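Local coordinates for protein insecticidal Delta-Endotoxin Cry8Ea1 (Bacillus Thuringiensis, PDB 3EB7) that kills susceptible insect larvae, probably by inserting its helical N-terminal domain into gut-cell membranes to form pores, as in related three-domain Cry toxins, at residues 52-57 and 132-137; 128-133 and 183-188. All blocks are in the same frame, centred on the assembly; numbering follows the deposited sequence.

Contact 1: residues 52-57 and 132-137; sequences MEQVEA and LLSVYA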
loop_
_atom_site.group_PDB
_atom_site.type_symbol
_atom_site.label_atom_id
_atom_site.label_comp_id
_atom_site.label_asym_id
_atom_site.label_seq_id
_atom_site.Cartn_x
_atom_site.Cartn_y
_atom_site.Cartn_z
ATOM N N MET A 52 -2.131 6.178 -18.666
ATOM C CA MET A 52 -0.975 6.297 -19.542
ATOM C C MET A 52 -0.283 7.639 -19.337
ATOM O O MET A 52 0.949 7.708 -19.177
ATOM C CB MET A 52 -1.388 6.146 -21.001
ATOM C CG MET A 52 -1.938 4.804 -21.348
ATOM S SD MET A 52 -2.244 4.710 -23.153
ATOM C CE MET A 52 -3.112 3.130 -23.241
ATOM N N GLU A 53 -1.073 8.703 -19.329
ATOM C CA GLU A 53 -0.552 10.045 -19.082
ATOM C C GLU A 53 0.197 10.150 -17.751
ATOM O O GLU A 53 1.252 10.804 -17.657
ATOM C CB GLU A 53 -1.675 11.085 -19.168
ATOM C CG GLU A 53 -2.317 11.169 -20.559
ATOM C CD GLU A 53 -3.417 12.251 -20.665
ATOM O OE1 GLU A 53 -3.694 12.973 -19.684
ATOM O OE2 GLU A 53 -4.028 12.388 -21.745
ATOM N N GLN A 54 -0.346 9.515 -16.726
ATOM C CA GLN A 54 0.327 9.444 -15.425
ATOM C C GLN A 54 1.779 8.948 -15.527
ATOM O O GLN A 54 2.706 9.635 -15.156
ATOM C CB GLN A 54 -0.467 8.532 -14.468
ATOM C CG GLN A 54 0.218 8.348 -13.152
ATOM C CD GLN A 54 -0.328 7.173 -12.351
ATOM O OE1 GLN A 54 -0.256 7.182 -11.118
ATOM N NE2 GLN A 54 -0.878 6.172 -13.035
ATOM N N VAL A 55 1.969 7.736 -16.030
ATOM C CA VAL A 55 3.290 7.123 -15.975
ATOM C C VAL A 55 4.209 7.808 -16.998
ATOM O O VAL A 55 5.375 7.969 -16.739
ATOM C CB VAL A 55 3.192 5.580 -16.074
ATOM C CG1 VAL A 55 4.551 4.894 -15.794
ATOM C CG2 VAL A 55 2.151 5.074 -15.038
ATOM N N GLU A 56 3.669 8.245 -18.139
ATOM C CA GLU A 56 4.439 9.061 -19.101
ATOM C C GLU A 56 4.981 10.341 -18.463
ATOM O O GLU A 56 6.137 10.711 -18.683
ATOM C CB GLU A 56 3.626 9.382 -20.369
ATOM C CG GLU A 56 3.329 8.171 -21.312
ATOM C CD GLU A 56 2.374 8.588 -22.475
ATOM O OE1 GLU A 56 2.799 8.626 -23.664
ATOM O OE2 GLU A 56 1.185 8.928 -22.189
ATOM N N ALA A 57 4.146 11.030 -17.689
ATOM C CA ALA A 57 4.604 12.187 -16.909
ATOM C C ALA A 57 5.683 11.817 -15.833
ATOM O O ALA A 57 6.604 12.566 -15.627
ATOM C CB ALA A 57 3.403 12.939 -16.272
ATOM N N LEU A 132 3.187 1.888 -19.647
ATOM C CA LEU A 132 1.905 1.156 -19.686
ATOM C C LEU A 132 1.601 0.331 -18.432
ATOM O O LEU A 132 0.624 -0.397 -18.410
ATOM C CB LEU A 132 1.838 0.232 -20.913
ATOM C CG LEU A 132 1.783 0.840 -22.321
ATOM C CD1 LEU A 132 2.230 -0.254 -23.333
ATOM C CD2 LEU A 132 0.380 1.406 -22.702
ATOM N N LEU A 133 2.427 0.457 -17.398
ATOM C CA LEU A 133 2.326 -0.383 -16.179
ATOM C C LEU A 133 1.054 -0.171 -15.371
ATOM O O LEU A 133 0.431 -1.151 -14.948
ATOM C CB LEU A 133 3.506 -0.135 -15.261
ATOM C CG LEU A 133 4.250 -1.285 -14.578
ATOM C CD1 LEU A 133 4.637 -0.873 -13.168
ATOM C CD2 LEU A 133 3.561 -2.644 -14.625
ATOM N N SER A 134 0.656 1.087 -15.134
ATOM C CA SER A 134 -0.623 1.291 -14.412
ATOM C C SER A 134 -1.875 0.788 -15.199
ATOM O O SER A 134 -2.756 0.175 -14.604
ATOM C CB SER A 134 -0.779 2.694 -13.779
ATOM O OG SER A 134 -0.809 3.736 -14.734
ATOM N N VAL A 135 -1.907 0.965 -16.534
ATOM C CA VAL A 135 -2.908 0.282 -17.370
ATOM C C VAL A 135 -2.828 -1.239 -17.137
ATOM O O VAL A 135 -3.826 -1.912 -16.833
ATOM C CB VAL A 135 -2.710 0.614 -18.910
ATOM C CG1 VAL A 135 -3.514 -0.348 -19.814
ATOM C CG2 VAL A 135 -3.085 2.068 -19.219
ATOM N N TYR A 136 -1.625 -1.787 -17.283
ATOM C CA TYR A 136 -1.431 -3.228 -17.131
ATOM C C TYR A 136 -1.943 -3.747 -15.785
ATOM O O TYR A 136 -2.700 -4.711 -15.756
ATOM C CB TYR A 136 0.041 -3.554 -17.309
ATOM C CG TYR A 136 0.355 -5.025 -17.180
ATOM C CD1 TYR A 136 0.569 -5.813 -18.316
ATOM C CD2 TYR A 136 0.445 -5.635 -15.908
ATOM C CE1 TYR A 136 0.874 -7.156 -18.192
ATOM C CE2 TYR A 136 0.729 -6.989 -15.774
ATOM C CZ TYR A 136 0.970 -7.739 -16.914
ATOM O OH TYR A 136 1.279 -9.088 -16.793
ATOM N N ALA A 137 -1.558 -3.101 -14.691
ATOM C CA ALA A 137 -2.043 -3.457 -13.328
ATOM C C ALA A 137 -3.577 -3.438 -13.151
ATOM O O ALA A 137 -4.174 -4.361 -12.552
ATOM C CB ALA A 137 -1.339 -2.577 -12.227
#
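In the helical bundle of the N-terminal delta-endotoxin domain, Met52, Gln54 and Val55 of helix 47-59 pack against Leu132, Ser134 and Val135 at the start of helix 133-153. The local axes approach to 8.9 Å, and their N-to-C directions differ by 141°, a roughly antiparallel pairing well away from exact alignment. Met52 makes one half. Its CG is anti to the carbonyl carbon (chi1 -64°) and the chain runs extended beyond it, which carries CE to 3.9 Å from Leu132 CD2, the two side chains lying alongside each other. Nearer its base, Met52 CG meets Val135 CG2 at 3.7 Å, so this one methionine touches both the N-cap residue and the first turn of the helix. The other half centres on Ser134, whose OG lies 3.3 Å from Val55 CG2; the Gln54 side chain also comes up to this serine. Leu132 also opens the helix through its backbone, its O accepting a hydrogen bond from Tyr136 N at 2.9 Å. All the touching residues are buried. Helix 65-93 packs on Met52 through Ala71 and Leu72 and on Val135 through Leu75, while helix 198-220 reaches Val55 with Met211 and helix 2-20 lies against Gln54.

Contact 2: residues 128-133 and 183-188; sequences YEVPLL and VQWYRT
Trp185 presents one face of its indole to Glu129, and the other side chains of the contact are arranged around this stack. Glu129 CB stands over the six-membered ring, 3.5 Å from its centroid and 14° off the normal, which meets the geometry of a CH-pi contact. From there the glutamate follows the ring instead of leaving it: CG, anti to the carbonyl carbon, lies 3.6 Å from Trp185 CZ2, and the bend at chi2 (95°) then brings CD to 3.5 Å from Trp185 CH2. The carboxylate lies nearly flat on the indole, the two planes only 11° apart. Glu129 OE1 also receives a weak hydrogen bond from the backbone N of Gly127, which may help to hold this orientation. Each face of the indole thus has a neighbour, Glu129 CB over the centre of one and NE2 of Gln184, the residue preceding the tryptophan, near the rim of the other.

Val130 approaches obliquely, with CG2 3.7 Å from Trp185 CE3. Leu133 meets the tryptophan at its base, CG lying 4.0 Å from Trp185 CB, and sends CD1 onward to 3.8 Å from the backbone N of Tyr186. That leucine therefore packs on the helix surface itself, while Glu129 and Val130 pack on the indole. The backbone of 128-133 turns tightly as it makes these contacts: a type I beta turn runs from Val130 to Leu133, closed by Leu133 N to Val130 O at 2.8 Å. The CA atoms of Val130 and Trp185 are the nearest across the two segments. Beyond them, Val215 of helix 198-220 touches Leu133, and the Trp185 ring meets that of His181. A CH-pi contact and a carboxylate stack on one tryptophan thus join the loop before helix 133-153 to helix 161-191, in the N-terminal helical bundle of the three-domain Cry fold.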
loop_
_atom_site.group_PDB
_atom_site.type_symbol
_atom_site.label_atom_id
_atom_site.label_comp_id
_atom_site.label_asym_id
_atom_site.label_seq_id
_atom_site.Cartn_x
_atom_site.Cartn_y
_atom_site.Cartn_z
ATOM N N TYR A 128 7.866 -0.209 -23.798
ATOM C CA TYR A 128 6.804 0.615 -23.186
ATOM C C TYR A 128 6.177 -0.050 -21.976
ATOM O O TYR A 128 5.133 0.366 -21.505
ATOM C CB TYR A 128 5.701 0.963 -24.213
ATOM C CG TYR A 128 6.262 1.666 -25.444
ATOM C CD1 TYR A 128 6.353 1.006 -26.666
ATOM C CD2 TYR A 128 6.730 2.969 -25.366
ATOM C CE1 TYR A 128 6.887 1.621 -27.796
ATOM C CE2 TYR A 128 7.283 3.603 -26.478
ATOM C CZ TYR A 128 7.367 2.913 -27.687
ATOM O OH TYR A 128 7.893 3.540 -28.789
ATOM N N GLU A 129 6.816 -1.085 -21.460
ATOM C CA GLU A 129 6.275 -1.829 -20.347
ATOM C C GLU A 129 6.027 -0.938 -19.132
ATOM O O GLU A 129 5.061 -1.136 -18.423
ATOM C CB GLU A 129 7.232 -2.957 -19.976
ATOM C CG GLU A 129 7.495 -3.943 -21.096
ATOM C CD GLU A 129 8.748 -3.626 -21.907
ATOM O OE1 GLU A 129 9.271 -2.471 -21.894
ATOM O OE2 GLU A 129 9.215 -4.571 -22.573
ATOM N N VAL A 130 6.925 0.014 -18.889
ATOM C CA VAL A 130 6.787 0.976 -17.787
ATOM C C VAL A 130 5.668 2.033 -18.025
ATOM O O VAL A 130 4.695 2.102 -17.255
ATOM C CB VAL A 130 8.129 1.676 -17.463
ATOM C CG1 VAL A 130 7.946 2.732 -16.337
ATOM C CG2 VAL A 130 9.240 0.633 -17.113
ATOM N N PRO A 131 5.772 2.837 -19.101
ATOM C CA PRO A 131 4.677 3.811 -19.230
ATOM C C PRO A 131 3.265 3.165 -19.266
ATOM O O PRO A 131 2.285 3.828 -18.923
ATOM C CB PRO A 131 4.995 4.546 -20.546
ATOM C CG PRO A 131 5.928 3.617 -21.278
ATOM C CD PRO A 131 6.730 2.932 -20.211
ATOM N N LEU A 132 3.187 1.888 -19.647
ATOM C CA LEU A 132 1.905 1.156 -19.686
ATOM C C LEU A 132 1.601 0.331 -18.432
ATOM O O LEU A 132 0.624 -0.397 -18.410
ATOM C CB LEU A 132 1.838 0.232 -20.913
ATOM C CG LEU A 132 1.783 0.840 -22.321
ATOM C CD1 LEU A 132 2.230 -0.254 -23.333
ATOM C CD2 LEU A 132 0.380 1.406 -22.702
ATOM N N LEU A 133 2.427 0.457 -17.398
ATOM C CA LEU A 133 2.326 -0.383 -16.179
ATOM C C LEU A 133 1.054 -0.171 -15.371
ATOM O O LEU A 133 0.431 -1.151 -14.948
ATOM C CB LEU A 133 3.506 -0.135 -15.261
ATOM C CG LEU A 133 4.250 -1.285 -14.578
ATOM C CD1 LEU A 133 4.637 -0.873 -13.168
ATOM C CD2 LEU A 133 3.561 -2.644 -14.625
ATOM N N VAL A 183 5.893 -6.202 -10.241
ATOM C CA VAL A 183 7.039 -5.975 -9.360
ATOM C C VAL A 183 8.278 -5.666 -10.205
ATOM O O VAL A 183 8.943 -4.657 -9.984
ATOM C CB VAL A 183 7.244 -7.177 -8.379
ATOM C CG1 VAL A 183 8.566 -7.032 -7.571
ATOM C CG2 VAL A 183 6.000 -7.314 -7.457
ATOM N N GLN A 184 8.532 -6.496 -11.207
ATOM C CA GLN A 184 9.688 -6.316 -12.088
ATOM C C GLN A 184 9.792 -4.942 -12.755
ATOM O O GLN A 184 10.817 -4.264 -12.626
ATOM C CB GLN A 184 9.767 -7.437 -13.162
ATOM C CG GLN A 184 10.868 -7.151 -14.197
ATOM C CD GLN A 184 10.815 -8.049 -15.441
ATOM O OE1 GLN A 184 10.231 -9.137 -15.437
ATOM N NE2 GLN A 184 11.441 -7.572 -16.520
ATOM N N TRP A 185 8.735 -4.541 -13.472
ATOM C CA TRP A 185 8.685 -3.245 -14.151
ATOM C C TRP A 185 8.533 -2.081 -13.211
ATOM O O TRP A 185 9.029 -1.007 -13.511
ATOM C CB TRP A 185 7.640 -3.251 -15.258
ATOM C CG TRP A 185 8.105 -4.211 -16.340
ATOM C CD1 TRP A 185 7.648 -5.478 -16.547
ATOM C CD2 TRP A 185 9.168 -4.008 -17.283
ATOM N NE1 TRP A 185 8.320 -6.067 -17.595
ATOM C CE2 TRP A 185 9.269 -5.198 -18.062
ATOM C CE3 TRP A 185 10.043 -2.944 -17.557
ATOM C CZ2 TRP A 185 10.204 -5.351 -19.120
ATOM C CZ3 TRP A 185 11.007 -3.103 -18.629
ATOM C CH2 TRP A 185 11.059 -4.297 -19.384
ATOM N N TYR A 186 7.933 -2.305 -12.035
ATOM C CA TYR A 186 8.013 -1.299 -10.968
ATOM C C TYR A 186 9.478 -1.040 -10.575
ATOM O O TYR A 186 9.884 0.109 -10.493
ATOM C CB TYR A 186 7.187 -1.689 -9.727
ATOM C CG TYR A 186 7.448 -0.759 -8.552
ATOM C CD1 TYR A 186 6.646 0.387 -8.335
ATOM C CD2 TYR A 186 8.494 -1.026 -7.650
ATOM C CE1 TYR A 186 6.908 1.269 -7.235
ATOM C CE2 TYR A 186 8.761 -0.182 -6.576
ATOM C CZ TYR A 186 7.976 0.970 -6.367
ATOM O OH TYR A 186 8.256 1.770 -5.257
ATOM N N ARG A 187 10.262 -2.107 -10.345
ATOM C CA ARG A 187 11.681 -1.970 -9.988
ATOM C C ARG A 187 12.506 -1.307 -11.087
ATOM O O ARG A 187 13.238 -0.382 -10.821
ATOM C CB ARG A 187 12.285 -3.331 -9.556
ATOM C CG ARG A 187 11.674 -3.861 -8.204
ATOM C CD ARG A 187 12.093 -5.297 -7.889
ATOM N NE ARG A 187 11.692 -5.723 -6.543
ATOM C CZ ARG A 187 11.747 -6.985 -6.110
ATOM N NH1 ARG A 187 12.151 -7.951 -6.918
ATOM N NH2 ARG A 187 11.330 -7.286 -4.892
ATOM N N THR A 188 12.413 -1.801 -12.314
ATOM C CA THR A 188 13.070 -1.193 -13.479
ATOM C C THR A 188 12.664 0.287 -13.641
ATOM O O THR A 188 13.521 1.150 -13.757
ATOM C CB THR A 188 12.721 -1.983 -14.765
ATOM O OG1 THR A 188 13.060 -3.366 -14.570
ATOM C CG2 THR A 188 13.471 -1.436 -15.982
#

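In the fold
From the N terminus, helix 47-59 supplies the first segment; the chain then passes through helices 65-93 and 99-119 before returning at 132-137, where contact 1 closes a largely helical loop of 74 residues. Contact 2 begins on the same stretch, since both share Leu132 and Leu133, and closes a second loop of 49 residues through helix 133-153 to helix 161-191. The loops thus follow one another instead of nesting. Their centres lie 9 Å apart and they touch directly, Val55 CG1 standing 3.2 Å from Val130 O. Together they set the turn before helix 133-153 between helices 47-59 and 161-191, within the N-terminal helical domain.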